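Long-range contact in nine-heme cytochrome c (Desulfovibrio desulfuricans, PDB 1OFW), which carries electrons through nine c-type hemes and may form part of a transmembrane redox complex that delivers them to the cytoplasm for sulfate reduction: residues E107-T119 with H264-V276. Residues are numbered along the deposited sequence; the frame is centred on the assembly and turned at random.
Sequences ERRECAGCHAIVT and HLQCMGCHKGMDV. With HEC (heme c), chain J.
Met274 leans on Gly113 and Arg109, where the heme-binding segment 107-119 meets the end of helix 259-273. Its CB lies 3.3 Å from Arg109 O and also touches Gly113 CA; CG continues along that glycine; SD rests between Gly113 CA and heme methyl CMD, 3.6 Å from the latter. A bend at chi3 (-64°) brings CE against the same methyl and over one face of the Arg109 guanidinium. A flexible thioether suits this bridge between heme, backbone and cation. Arg109 in turn grips Met274 O through NE, 2.6 Å away and nearly straight at 168°, with a weak second bond from NH2. Asp275, C-prime residue of the Schellman motif ending the helix, sets its carboxylate near this cation. Gly113, Gly269 and Gly273 let the backbones close in, with Gly113 CA 4.2 Å from Cys270 CA. Farther along, Ile117 CD1 rests against both Gln266 CG and heme methyl CMC, an apolar branch meeting aliphatic partners. Cys267, Cys270 and His271 hold this heme, His200 completing its iron coordination, while Cys111, Cys114 and His115 hold heme 4. The short helices 109-112 and 114-117 thus pack beside helix 259-273, joining heme 4 to the C-terminal class III cytochrome region.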
loop_
_atom_site.group_PDB
_atom_site.type_symbol
_atom_site.label_atom_id
_atom_site.label_comp_id
_atom_site.label_asym_id
_atom_site.label_seq_id
_atom_site.Cartn_x
_atom_site.Cartn_y
_atom_site.Cartn_z
ATOM N N GLU A 107 -1.453 -2.437 -11.767
ATOM C CA GLU A 107 -0.950 -2.490 -13.119
ATOM C C GLU A 107 0.340 -3.270 -13.285
ATOM O O GLU A 107 0.769 -3.487 -14.433
ATOM C CB GLU A 107 -0.713 -1.044 -13.594
ATOM C CG GLU A 107 -1.994 -0.235 -13.601
ATOM C CD GLU A 107 -1.824 1.202 -14.061
ATOM O OE1 GLU A 107 -0.710 1.582 -14.470
ATOM O OE2 GLU A 107 -2.840 1.929 -13.989
ATOM N N ARG A 108 1.004 -3.661 -12.213
ATOM C CA ARG A 108 2.272 -4.354 -12.234
ATOM C C ARG A 108 2.070 -5.833 -11.869
ATOM O O ARG A 108 1.576 -6.106 -10.787
ATOM C CB ARG A 108 3.289 -3.756 -11.266
ATOM C CG ARG A 108 3.623 -2.304 -11.628
ATOM C CD ARG A 108 4.517 -1.572 -10.664
ATOM N NE ARG A 108 5.683 -2.342 -10.280
ATOM C CZ ARG A 108 6.451 -2.123 -9.221
ATOM N NH1 ARG A 108 6.185 -1.109 -8.447
ATOM N NH2 ARG A 108 7.467 -2.944 -9.002
ATOM N N ARG A 109 2.432 -6.725 -12.781
ATOM C CA ARG A 109 2.114 -8.135 -12.593
ATOM C C ARG A 109 2.596 -8.696 -11.275
ATOM O O ARG A 109 1.896 -9.535 -10.684
ATOM C CB ARG A 109 2.740 -8.949 -13.734
ATOM C CG ARG A 109 2.087 -10.262 -13.980
ATOM C CD ARG A 109 2.821 -11.189 -14.962
ATOM N NE ARG A 109 2.844 -12.488 -14.294
ATOM C CZ ARG A 109 3.728 -13.311 -13.774
ATOM N NH1 ARG A 109 5.038 -13.077 -13.764
ATOM N NH2 ARG A 109 3.287 -14.457 -13.224
ATOM N N GLU A 110 3.759 -8.286 -10.798
ATOM C CA GLU A 110 4.350 -8.862 -9.585
ATOM C C GLU A 110 3.545 -8.436 -8.366
ATOM O O GLU A 110 3.595 -9.086 -7.321
ATOM C CB GLU A 110 5.820 -8.498 -9.443
ATOM C CG GLU A 110 6.126 -7.033 -9.300
ATOM C CD GLU A 110 6.406 -6.314 -10.602
ATOM O OE1 GLU A 110 5.929 -6.694 -11.669
ATOM O OE2 GLU A 110 7.130 -5.303 -10.587
ATOM N N CYS A 111 2.787 -7.367 -8.474
ATOM C CA CYS A 111 1.958 -6.879 -7.386
ATOM C C CYS A 111 0.508 -7.309 -7.491
ATOM O O CYS A 111 -0.188 -7.434 -6.472
ATOM C CB CYS A 111 1.980 -5.335 -7.400
ATOM S SG CYS A 111 3.555 -4.517 -7.595
ATOM N N ALA A 112 0.008 -7.529 -8.705
ATOM C CA ALA A 112 -1.410 -7.590 -9.018
ATOM C C ALA A 112 -2.060 -8.932 -8.671
ATOM O O ALA A 112 -3.297 -9.018 -8.701
ATOM C CB ALA A 112 -1.640 -7.262 -10.477
ATOM N N GLY A 113 -1.212 -9.890 -8.345
ATOM C CA GLY A 113 -1.741 -11.186 -7.906
ATOM C C GLY A 113 -2.208 -11.109 -6.469
ATOM O O GLY A 113 -3.402 -11.267 -6.175
ATOM N N CYS A 114 -1.266 -10.814 -5.565
ATOM C CA CYS A 114 -1.694 -10.570 -4.203
ATOM C C CYS A 114 -2.754 -9.470 -4.124
ATOM O O CYS A 114 -3.750 -9.605 -3.419
ATOM C CB CYS A 114 -0.489 -10.198 -3.348
ATOM S SG CYS A 114 0.625 -11.568 -3.038
ATOM N N HIS A 115 -2.545 -8.377 -4.841
ATOM C CA HIS A 115 -3.445 -7.236 -4.638
ATOM C C HIS A 115 -4.776 -7.450 -5.302
ATOM O O HIS A 115 -5.705 -6.683 -5.035
ATOM C CB HIS A 115 -2.705 -5.943 -5.042
ATOM C CG HIS A 115 -1.814 -5.542 -3.895
ATOM N ND1 HIS A 115 -2.336 -4.820 -2.842
ATOM C CD2 HIS A 115 -0.505 -5.723 -3.603
ATOM C CE1 HIS A 115 -1.382 -4.591 -1.953
ATOM N NE2 HIS A 115 -0.244 -5.135 -2.376
ATOM N N ALA A 116 -4.934 -8.511 -6.091
ATOM C CA ALA A 116 -6.285 -8.856 -6.535
ATOM C C ALA A 116 -7.128 -9.474 -5.429
ATOM O O ALA A 116 -8.358 -9.433 -5.497
ATOM C CB ALA A 116 -6.249 -9.817 -7.712
ATOM N N ILE A 117 -6.488 -10.071 -4.434
ATOM C CA ILE A 117 -7.239 -10.734 -3.362
ATOM C C ILE A 117 -7.095 -10.088 -2.002
ATOM O O ILE A 117 -7.801 -10.476 -1.068
ATOM C CB ILE A 117 -6.807 -12.213 -3.286
ATOM C CG1 ILE A 117 -5.343 -12.443 -2.955
ATOM C CG2 ILE A 117 -7.207 -12.868 -4.598
ATOM C CD1 ILE A 117 -4.982 -13.876 -2.611
ATOM N N VAL A 118 -6.288 -9.043 -1.909
ATOM C CA VAL A 118 -6.186 -8.277 -0.663
ATOM C C VAL A 118 -7.167 -7.119 -0.614
ATOM O O VAL A 118 -7.353 -6.347 -1.565
ATOM C CB VAL A 118 -4.738 -7.781 -0.512
ATOM C CG1 VAL A 118 -4.541 -6.752 0.594
ATOM C CG2 VAL A 118 -3.859 -9.013 -0.281
ATOM N N THR A 119 -7.817 -7.010 0.536
ATOM C CA THR A 119 -8.593 -5.856 0.946
ATOM C C THR A 119 -7.805 -5.166 2.054
ATOM O O THR A 119 -7.757 -5.676 3.180
ATOM C CB THR A 119 -9.993 -6.251 1.417
ATOM O OG1 THR A 119 -10.707 -6.836 0.310
ATOM C CG2 THR A 119 -10.781 -5.031 1.849
ATOM N N HIS A 264 -11.543 -21.580 -4.147
ATOM C CA HIS A 264 -11.479 -21.269 -5.585
ATOM C C HIS A 264 -11.269 -19.811 -5.868
ATOM O O HIS A 264 -10.481 -19.382 -6.695
ATOM C CB HIS A 264 -12.748 -21.806 -6.242
ATOM C CG HIS A 264 -12.738 -23.280 -6.461
ATOM N ND1 HIS A 264 -13.902 -23.953 -6.804
ATOM C CD2 HIS A 264 -11.751 -24.191 -6.444
ATOM C CE1 HIS A 264 -13.588 -25.232 -6.947
ATOM N NE2 HIS A 264 -12.300 -25.434 -6.737
ATOM N N LEU A 265 -12.053 -18.963 -5.172
ATOM C CA LEU A 265 -11.947 -17.532 -5.440
ATOM C C LEU A 265 -10.612 -16.958 -5.033
ATOM O O LEU A 265 -10.091 -16.074 -5.709
ATOM C CB LEU A 265 -13.055 -16.787 -4.659
ATOM C CG LEU A 265 -14.464 -17.001 -5.208
ATOM C CD1 LEU A 265 -15.487 -16.495 -4.181
ATOM C CD2 LEU A 265 -14.598 -16.313 -6.552
ATOM N N GLN A 266 -10.027 -17.439 -3.945
ATOM C CA GLN A 266 -8.728 -16.918 -3.544
ATOM C C GLN A 266 -7.617 -17.429 -4.446
ATOM O O GLN A 266 -6.841 -16.620 -4.979
ATOM C CB GLN A 266 -8.376 -17.313 -2.100
ATOM C CG GLN A 266 -7.264 -16.477 -1.496
ATOM C CD GLN A 266 -7.110 -16.662 0.023
ATOM O OE1 GLN A 266 -7.638 -15.883 0.824
ATOM N NE2 GLN A 266 -6.369 -17.665 0.301
ATOM N N CYS A 267 -7.527 -18.746 -4.636
ATOM C CA CYS A 267 -6.450 -19.342 -5.442
ATOM C C CYS A 267 -6.573 -18.823 -6.873
ATOM O O CYS A 267 -5.624 -18.330 -7.488
ATOM C CB CYS A 267 -6.539 -20.869 -5.443
ATOM S SG CYS A 267 -6.593 -21.718 -3.868
ATOM N N MET A 268 -7.751 -18.924 -7.459
ATOM C CA MET A 268 -7.921 -18.495 -8.828
ATOM C C MET A 268 -7.848 -16.976 -8.964
ATOM O O MET A 268 -7.472 -16.463 -10.028
ATOM C CB MET A 268 -9.250 -18.970 -9.420
ATOM C CG MET A 268 -9.453 -20.477 -9.409
ATOM S SD MET A 268 -11.112 -20.858 -10.042
ATOM C CE MET A 268 -11.141 -22.639 -9.965
ATOM N N GLY A 269 -8.203 -16.236 -7.936
ATOM C CA GLY A 269 -8.182 -14.776 -8.020
ATOM C C GLY A 269 -6.802 -14.230 -8.231
ATOM O O GLY A 269 -6.551 -13.342 -9.034
ATOM N N CYS A 270 -5.868 -14.798 -7.469
ATOM C CA CYS A 270 -4.477 -14.383 -7.648
ATOM C C CYS A 270 -3.941 -14.842 -8.983
ATOM O O CYS A 270 -3.306 -14.082 -9.730
ATOM C CB CYS A 270 -3.570 -14.921 -6.532
ATOM S SG CYS A 270 -1.828 -14.529 -6.917
ATOM N N HIS A 271 -4.206 -16.119 -9.339
ATOM C CA HIS A 271 -3.768 -16.620 -10.633
ATOM C C HIS A 271 -4.221 -15.721 -11.792
ATOM O O HIS A 271 -3.426 -15.426 -12.699
ATOM C CB HIS A 271 -4.256 -18.071 -10.850
ATOM C CG HIS A 271 -3.548 -19.056 -9.971
ATOM N ND1 HIS A 271 -3.971 -20.367 -9.908
ATOM C CD2 HIS A 271 -2.504 -18.973 -9.123
ATOM C CE1 HIS A 271 -3.190 -21.041 -9.066
ATOM N NE2 HIS A 271 -2.287 -20.214 -8.564
ATOM N N LYS A 272 -5.466 -15.292 -11.746
ATOM C CA LYS A 272 -5.937 -14.399 -12.796
ATOM C C LYS A 272 -5.253 -13.045 -12.676
ATOM O O LYS A 272 -4.807 -12.488 -13.684
ATOM C CB LYS A 272 -7.446 -14.292 -12.731
ATOM C CG LYS A 272 -8.065 -13.422 -13.827
ATOM C CD LYS A 272 -9.448 -12.920 -13.424
ATOM C CE LYS A 272 -9.713 -11.555 -14.079
ATOM N NZ LYS A 272 -10.448 -11.672 -15.367
ATOM N N GLY A 273 -5.130 -12.479 -11.482
ATOM C CA GLY A 273 -4.505 -11.172 -11.356
ATOM C C GLY A 273 -3.083 -11.095 -11.845
ATOM O O GLY A 273 -2.665 -10.031 -12.318
ATOM N N MET A 274 -2.319 -12.181 -11.771
ATOM C CA MET A 274 -0.930 -12.046 -12.249
ATOM C C MET A 274 -0.702 -12.929 -13.458
ATOM O O MET A 274 0.430 -13.252 -13.798
ATOM C CB MET A 274 0.025 -12.181 -11.058
ATOM C CG MET A 274 0.042 -13.481 -10.297
ATOM S SD MET A 274 1.121 -13.423 -8.858
ATOM C CE MET A 274 2.767 -13.199 -9.539
ATOM N N ASP A 275 -1.761 -13.299 -14.177
ATOM C CA ASP A 275 -1.729 -13.954 -15.448
ATOM C C ASP A 275 -0.946 -15.265 -15.433
ATOM O O ASP A 275 -0.104 -15.505 -16.311
ATOM C CB ASP A 275 -1.022 -13.024 -16.465
ATOM C CG ASP A 275 -1.510 -11.582 -16.357
ATOM O OD1 ASP A 275 -2.699 -11.386 -16.713
ATOM O OD2 ASP A 275 -0.731 -10.686 -15.929
ATOM N N VAL A 276 -1.275 -16.100 -14.454
ATOM C CA VAL A 276 -0.602 -17.398 -14.296
ATOM C C VAL A 276 -1.081 -18.323 -15.394
ATOM O O VAL A 276 -2.258 -18.507 -15.686
ATOM C CB VAL A 276 -0.876 -17.981 -12.916
ATOM C CG1 VAL A 276 -0.428 -19.456 -12.817
ATOM C CG2 VAL A 276 -0.191 -17.186 -11.829
HETATM FE FE HEC J . -0.912 -20.730 -7.191
HETATM C CHA HEC J . 1.207 -21.614 -9.685
HETATM C CHB HEC J . -2.084 -23.945 -7.023
HETATM C CHC HEC J . -3.024 -19.842 -4.682
HETATM C CHD HEC J . 0.262 -17.496 -7.339
HETATM N NA HEC J . -0.531 -22.439 -8.154
HETATM C C1A HEC J . 0.407 -22.616 -9.171
HETATM C C2A HEC J . 0.407 -23.997 -9.592
HETATM C C3A HEC J . -0.522 -24.637 -8.869
HETATM C C4A HEC J . -1.099 -23.678 -7.955
HETATM C CMA HEC J . -1.000 -26.098 -8.903
HETATM C CAA HEC J . 1.352 -24.551 -10.664
HETATM C CBA HEC J . 2.632 -25.126 -10.040
HETATM C CGA HEC J . 3.025 -24.808 -8.623
HETATM O O1A HEC J . 3.838 -23.852 -8.509
HETATM O O2A HEC J . 2.612 -25.458 -7.615
HETATM N NB HEC J . -2.304 -21.675 -6.136
HETATM C C1B HEC J . -2.632 -23.033 -6.159
HETATM C C2B HEC J . -3.641 -23.314 -5.158
HETATM C C3B HEC J . -3.907 -22.166 -4.498
HETATM C C4B HEC J . -3.066 -21.152 -5.104
HETATM C CMB HEC J . -4.245 -24.703 -4.963
HETATM C CAB HEC J . -4.879 -21.893 -3.359
HETATM C CBB HEC J . -4.806 -22.918 -2.204
HETATM N NC HEC J . -1.318 -19.004 -6.266
HETATM C C1C HEC J . -2.230 -18.860 -5.243
HETATM C C2C HEC J . -2.312 -17.462 -4.814
HETATM C C3C HEC J . -1.364 -16.825 -5.517
HETATM C C4C HEC J . -0.749 -17.762 -6.423
HETATM C CMC HEC J . -3.352 -16.968 -3.793
HETATM C CAC HEC J . -0.944 -15.337 -5.552
HETATM C CBC HEC J . -1.133 -14.576 -4.241
HETATM N ND HEC J . 0.467 -19.767 -8.274
HETATM C C1D HEC J . 0.817 -18.427 -8.186
HETATM C C2D HEC J . 1.857 -18.133 -9.155
HETATM C C3D HEC J . 2.109 -19.272 -9.827
HETATM C C4D HEC J . 1.268 -20.303 -9.274
HETATM C CMD HEC J . 2.496 -16.746 -9.359
HETATM C CAD HEC J . 3.105 -19.404 -10.999
HETATM C CBD HEC J . 4.393 -20.058 -10.466
HETATM C CGD HEC J . 5.332 -19.009 -9.905
HETATM O O1D HEC J . 5.486 -18.966 -8.664
HETATM O O2D HEC J . 5.872 -18.242 -10.731
#